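Local coordinates for protein peptidoglycan D,D-transpeptidase MrdA (PDB 7KIS) that probably cross-links the peptidoglycan of the bacterial cell wall as a penicillin-binding transpeptidase, and is held here in complex with a diazabicyclooctane inhibitor, at residues Pro275-Val280 and Ile476-Lys482; Thr530-Ile535 and Lys600-Asp604. All blocks are in the same frame, centred on the assembly; numbering follows the deposited sequence.

Interaction 1 of 2, residues Pro275-Val280 and Ile476-Lys482; sequences PSTGDV and IRPHLAK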
loop_
_atom_site.group_PDB
_atom_site.type_symbol
_atom_site.label_atom_id
_atom_site.label_comp_id
_atom_site.label_asym_id
_atom_site.label_seq_id
_atom_site.Cartn_x
_atom_site.Cartn_y
_atom_site.Cartn_z
ATOM N N PRO A 275 1.547 5.434 10.675
ATOM C CA PRO A 275 2.596 4.453 11.004
ATOM C C PRO A 275 2.605 3.993 12.455
ATOM O O PRO A 275 2.971 2.838 12.712
ATOM C CB PRO A 275 3.887 5.198 10.645
ATOM C CG PRO A 275 3.537 6.643 10.797
ATOM C CD PRO A 275 2.100 6.768 10.381
ATOM N N SER A 276 2.209 4.841 13.409
ATOM C CA SER A 276 2.283 4.438 14.811
ATOM C C SER A 276 1.203 3.428 15.169
ATOM O O SER A 276 1.433 2.548 16.004
ATOM C CB SER A 276 2.185 5.656 15.729
ATOM O OG SER A 276 0.849 6.121 15.809
ATOM N N THR A 277 0.027 3.537 14.555
ATOM C CA THR A 277 -1.082 2.643 14.850
ATOM C C THR A 277 -1.294 1.578 13.783
ATOM O O THR A 277 -1.870 0.526 14.086
ATOM C CB THR A 277 -2.384 3.440 15.012
ATOM O OG1 THR A 277 -2.649 4.176 13.809
ATOM C CG2 THR A 277 -2.272 4.411 16.177
ATOM N N GLY A 278 -0.852 1.820 12.552
ATOM C CA GLY A 278 -1.144 0.923 11.457
ATOM C C GLY A 278 -2.489 1.137 10.800
ATOM O O GLY A 278 -2.832 0.391 9.874
ATOM N N ASP A 279 -3.263 2.124 11.251
ATOM C CA ASP A 279 -4.580 2.366 10.679
ATOM C C ASP A 279 -4.464 2.760 9.213
ATOM O O ASP A 279 -3.722 3.681 8.861
ATOM C CB ASP A 279 -5.300 3.461 11.470
ATOM C CG ASP A 279 -5.707 3.010 12.862
ATOM O OD1 ASP A 279 -5.434 1.843 13.216
ATOM O OD2 ASP A 279 -6.300 3.822 13.604
ATOM N N VAL A 280 -5.198 2.051 8.356
ATOM C CA VAL A 280 -5.273 2.396 6.942
ATOM C C VAL A 280 -6.157 3.626 6.789
ATOM O O VAL A 280 -7.387 3.520 6.737
ATOM C CB VAL A 280 -5.800 1.218 6.099
ATOM C CG1 VAL A 280 -5.956 1.628 4.640
ATOM C CG2 VAL A 280 -4.867 0.025 6.219
ATOM N N ILE A 476 3.949 -3.175 12.733
ATOM C CA ILE A 476 2.515 -3.273 12.972
ATOM C C ILE A 476 1.836 -3.367 11.615
ATOM O O ILE A 476 1.999 -2.476 10.772
ATOM C CB ILE A 476 1.973 -2.069 13.761
ATOM C CG1 ILE A 476 2.761 -1.871 15.059
ATOM C CG2 ILE A 476 0.489 -2.248 14.053
ATOM C CD1 ILE A 476 2.641 -0.480 15.637
ATOM N N ARG A 477 1.076 -4.437 11.409
ATOM C CA ARG A 477 0.489 -4.691 10.104
ATOM C C ARG A 477 -0.609 -3.673 9.806
ATOM O O ARG A 477 -1.353 -3.280 10.711
ATOM C CB ARG A 477 -0.076 -6.108 10.042
ATOM C CG ARG A 477 0.971 -7.187 10.259
ATOM C CD ARG A 477 0.479 -8.549 9.804
ATOM N NE ARG A 477 1.588 -9.470 9.577
ATOM C CZ ARG A 477 1.455 -10.691 9.071
ATOM N NH1 ARG A 477 0.255 -11.149 8.740
ATOM N NH2 ARG A 477 2.523 -11.459 8.899
ATOM N N PRO A 478 -0.731 -3.223 8.559
ATOM C CA PRO A 478 -1.858 -2.358 8.202
ATOM C C PRO A 478 -3.172 -3.101 8.377
ATOM O O PRO A 478 -3.244 -4.324 8.237
ATOM C CB PRO A 478 -1.600 -2.015 6.729
ATOM C CG PRO A 478 -0.160 -2.348 6.489
ATOM C CD PRO A 478 0.160 -3.476 7.415
ATOM N N HIS A 479 -4.222 -2.347 8.689
ATOM C CA HIS A 479 -5.529 -2.948 8.894
ATOM C C HIS A 479 -6.603 -1.908 8.625
ATOM O O HIS A 479 -6.469 -0.750 9.028
ATOM C CB HIS A 479 -5.672 -3.514 10.315
ATOM C CG HIS A 479 -5.297 -2.546 11.395
ATOM N ND1 HIS A 479 -6.228 -1.975 12.236
ATOM C CD2 HIS A 479 -4.093 -2.058 11.778
ATOM C CE1 HIS A 479 -5.615 -1.171 13.087
ATOM N NE2 HIS A 479 -4.319 -1.203 12.831
ATOM N N LEU A 480 -7.667 -2.334 7.945
ATOM C CA LEU A 480 -8.801 -1.453 7.694
ATOM C C LEU A 480 -9.719 -1.388 8.908
ATOM O O LEU A 480 -10.047 -0.299 9.391
ATOM C CB LEU A 480 -9.570 -1.929 6.460
ATOM C CG LEU A 480 -8.787 -1.926 5.146
ATOM C CD1 LEU A 480 -9.215 -3.079 4.253
ATOM C CD2 LEU A 480 -8.966 -0.601 4.432
ATOM N N ALA A 481 -10.153 -2.546 9.401
ATOM C CA ALA A 481 -11.033 -2.614 10.559
ATOM C C ALA A 481 -10.366 -2.030 11.796
ATOM O O ALA A 481 -9.470 -2.652 12.378
ATOM C CB ALA A 481 -11.457 -4.058 10.823
ATOM N N LYS A 482 -10.787 -0.832 12.202
ATOM C CA LYS A 482 -10.251 -0.239 13.421
ATOM C C LYS A 482 -10.746 -0.985 14.653
ATOM O O LYS A 482 -9.957 -1.331 15.539
ATOM C CB LYS A 482 -10.623 1.242 13.500
ATOM C CG LYS A 482 -9.728 2.052 14.424
ATOM C CD LYS A 482 -9.924 3.545 14.222
ATOM C CE LYS A 482 -9.294 4.345 15.355
ATOM N NZ LYS A 482 -7.834 4.074 15.496
#

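Interaction 2 of 2, residues Thr530-Ile535 and Lys600-Asp604; sequences TSAYLI and KQVMD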
loop_
_atom_site.group_PDB
_atom_site.type_symbol
_atom_site.label_atom_id
_atom_site.label_comp_id
_atom_site.label_asym_id
_atom_site.label_seq_id
_atom_site.Cartn_x
_atom_site.Cartn_y
_atom_site.Cartn_z
ATOM N N THR A 530 6.849 24.038 -1.846
ATOM C CA THR A 530 5.444 24.320 -1.595
ATOM C C THR A 530 4.930 23.651 -0.328
ATOM O O THR A 530 3.716 23.496 -0.170
ATOM C CB THR A 530 4.597 23.875 -2.789
ATOM O OG1 THR A 530 4.874 22.500 -3.085
ATOM C CG2 THR A 530 4.908 24.722 -4.009
ATOM N N SER A 531 5.818 23.277 0.586
ATOM C CA SER A 531 5.441 22.483 1.744
ATOM C C SER A 531 5.551 23.299 3.025
ATOM O O SER A 531 6.421 24.163 3.163
ATOM C CB SER A 531 6.316 21.230 1.856
ATOM O OG SER A 531 5.967 20.464 2.994
ATOM N N ALA A 532 4.646 23.011 3.959
ATOM C CA ALA A 532 4.667 23.592 5.292
ATOM C C ALA A 532 5.224 22.631 6.333
ATOM O O ALA A 532 5.244 22.964 7.522
ATOM C CB ALA A 532 3.259 24.036 5.700
ATOM N N TYR A 533 5.670 21.450 5.912
ATOM C CA TYR A 533 6.196 20.444 6.821
ATOM C C TYR A 533 7.269 19.653 6.091
ATOM O O TYR A 533 7.290 19.590 4.859
ATOM C CB TYR A 533 5.092 19.509 7.329
ATOM C CG TYR A 533 4.185 18.994 6.233
ATOM C CD1 TYR A 533 3.008 19.654 5.914
ATOM C CD2 TYR A 533 4.511 17.852 5.511
ATOM C CE1 TYR A 533 2.180 19.192 4.913
ATOM C CE2 TYR A 533 3.686 17.382 4.505
ATOM C CZ TYR A 533 2.522 18.058 4.211
ATOM O OH TYR A 533 1.693 17.602 3.214
ATOM N N LEU A 534 8.161 19.045 6.865
ATOM C CA LEU A 534 9.233 18.257 6.277
ATOM C C LEU A 534 8.684 16.929 5.771
ATOM O O LEU A 534 7.918 16.254 6.467
ATOM C CB LEU A 534 10.348 18.027 7.297
ATOM C CG LEU A 534 11.160 19.275 7.653
ATOM C CD1 LEU A 534 12.312 18.926 8.580
ATOM C CD2 LEU A 534 11.668 19.968 6.396
ATOM N N ILE A 535 9.070 16.559 4.555
ATOM C CA ILE A 535 8.626 15.323 3.923
ATOM C C ILE A 535 9.848 14.450 3.691
ATOM O O ILE A 535 10.807 14.875 3.034
ATOM C CB ILE A 535 7.890 15.588 2.600
ATOM C CG1 ILE A 535 6.673 16.485 2.835
ATOM C CG2 ILE A 535 7.485 14.279 1.942
ATOM C CD1 ILE A 535 6.225 17.237 1.600
ATOM N N LYS A 600 1.908 14.871 -1.792
ATOM C CA LYS A 600 1.855 16.101 -1.018
ATOM C C LYS A 600 0.430 16.617 -0.883
ATOM O O LYS A 600 0.100 17.250 0.123
ATOM C CB LYS A 600 2.754 17.151 -1.670
ATOM C CG LYS A 600 3.203 18.250 -0.736
ATOM C CD LYS A 600 2.315 19.469 -0.876
ATOM C CE LYS A 600 2.765 20.570 0.059
ATOM N NZ LYS A 600 1.919 21.787 -0.076
ATOM N N GLN A 601 -0.426 16.354 -1.872
ATOM C CA GLN A 601 -1.831 16.724 -1.737
ATOM C C GLN A 601 -2.546 15.822 -0.738
ATOM O O GLN A 601 -3.356 16.295 0.066
ATOM C CB GLN A 601 -2.527 16.682 -3.096
ATOM C CG GLN A 601 -2.619 18.043 -3.771
ATOM C CD GLN A 601 -3.589 18.056 -4.935
ATOM O OE1 GLN A 601 -4.462 17.196 -5.041
ATOM N NE2 GLN A 601 -3.442 19.040 -5.816
ATOM N N VAL A 602 -2.262 14.518 -0.780
ATOM C CA VAL A 602 -2.822 13.601 0.209
ATOM C C VAL A 602 -2.285 13.915 1.600
ATOM O O VAL A 602 -3.039 13.938 2.580
ATOM C CB VAL A 602 -2.532 12.144 -0.197
ATOM C CG1 VAL A 602 -2.975 11.186 0.896
ATOM C CG2 VAL A 602 -3.214 11.815 -1.516
ATOM N N MET A 603 -0.977 14.164 1.710
ATOM C CA MET A 603 -0.401 14.513 3.005
ATOM C C MET A 603 -0.900 15.867 3.496
ATOM O O MET A 603 -1.045 16.068 4.708
ATOM C CB MET A 603 1.126 14.496 2.926
ATOM C CG MET A 603 1.728 13.095 2.915
ATOM S SD MET A 603 3.533 13.086 2.848
ATOM C CE MET A 603 3.829 14.430 1.710
ATOM N N ASP A 604 -1.160 16.804 2.581
ATOM C CA ASP A 604 -1.666 18.115 2.981
ATOM C C ASP A 604 -3.037 17.994 3.633
ATOM O O ASP A 604 -3.296 18.598 4.680
ATOM C CB ASP A 604 -1.735 19.049 1.771
ATOM C CG ASP A 604 -0.538 19.976 1.678
ATOM O OD1 ASP A 604 0.401 19.824 2.486
ATOM O OD2 ASP A 604 -0.539 20.859 0.795
#

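Interaction 1 of 2, residues Pro275-Val280 and Ile476-Lys482
The carbonyl oxygen of H479 is gripped twice: V280 N points its hydrogen at it from 3.1 Å, and the hydroxyl of S250 also hydrogen-bonds to it. The same residue's amide, H479 N, donates to G278 O at 3.3 Å. Together the two backbone bonds make a single parallel bridge that pairs D279 with H479. G278, with a positive phi of 84°, turns the chain into this pairing.

The imidazole of H479 is turned back toward 275-280 by a chi1 of 51°, which sets CG between its own backbone N and carbonyl carbon. From there NE2 reaches T277 O at 3.2 Å, almost straight (170°) and in the ring plane, while ND1 makes a weaker bond to A481 O, so the ring is held at two points of its edge, the second weakly. D279 CA lies over one face, toward the rim. If both nitrogens carry protons, as these acceptors suggest, the nearby D279 carboxylate would probably help to offset the charge. D279 OD2 also forms a salt bridge with K482 NZ, although its modelled length is too short to trust.

V280 splits its methyls: CG2 meets P478 CB at 3.9 Å and CG1 meets L480 CD2 at 3.8 Å. P478 also packs against I460 and Q464 of helix 459-470. At the far end, I476 CG2 lies against T277 O at 3.6 Å.

The arrangement ties the turn of the β hairpin 268-286, at one side of the central transpeptidase sheet, to the chain entering strand 481-484 of the neighbouring mixed sheet.

Interaction 2 of 2, residues Thr530-Ile535 and Lys600-Asp604
T530-I535 runs as an irregular loop beside 600-604, a stretch of helix 591-607, S531 and K600 coming closest with their CA atoms 7.8 Å apart, and side chains make the join.

Y533 reaches over to the helix. Its OH donates to D604 OD1 at 2.7 Å, coming in on the anti side and 35° out of the carboxylate plane, with ring and carboxylate turned steeply against each other. The other oxygen, D604 OD2, takes K600 NZ at 2.8 Å on its syn side, a salt bridge between residues one helical turn apart. Each carboxylate oxygen therefore has its own donor, and the lysine would be expected to keep D604 ionised. K600 NZ is also modelled as donating to T530 O, at a length too short to be reliable. On the loop side, S531 OG sits over the centre of the Y533 ring, 3.9 Å above its plane.

Next to the polar group, M603 CB lies 4.0 Å from Y533 CZ. A bend at the end of the methionine chain (chi3 -39°) brings CE against I535, 3.7 Å from CG2, while I535 CD1 touches K600 CG at 4.0 Å. M603 also packs on I579 and V581 of strand 579-585.

This is the packing of the C-terminal helix of the penicillin-binding transpeptidase fold, here joined to the loop that leads into edge strand 536-541, which carries the family's KSG motif.

How the interactions relate
Interactions 1 and 2 adjoin the two opposite edge strands of one five-stranded antiparallel sheet: the first at the hairpin turn that opens edge strand 280-286, the second at the entry to the other edge strand, 536-541. Their centres are 21 Å apart and their nearest atoms about 10 Å, so they do not touch. The chain from S250 through helix 253-263 links them indirectly, since S250 and I251 meet 476-482 while A259 and A262 pack on V602 of 600-604. Neither contact lines the inhibitor pocket; the I535 side chain lies about 13 Å from the bound inhibitor, whereas interaction 1 faces the mixed sheet.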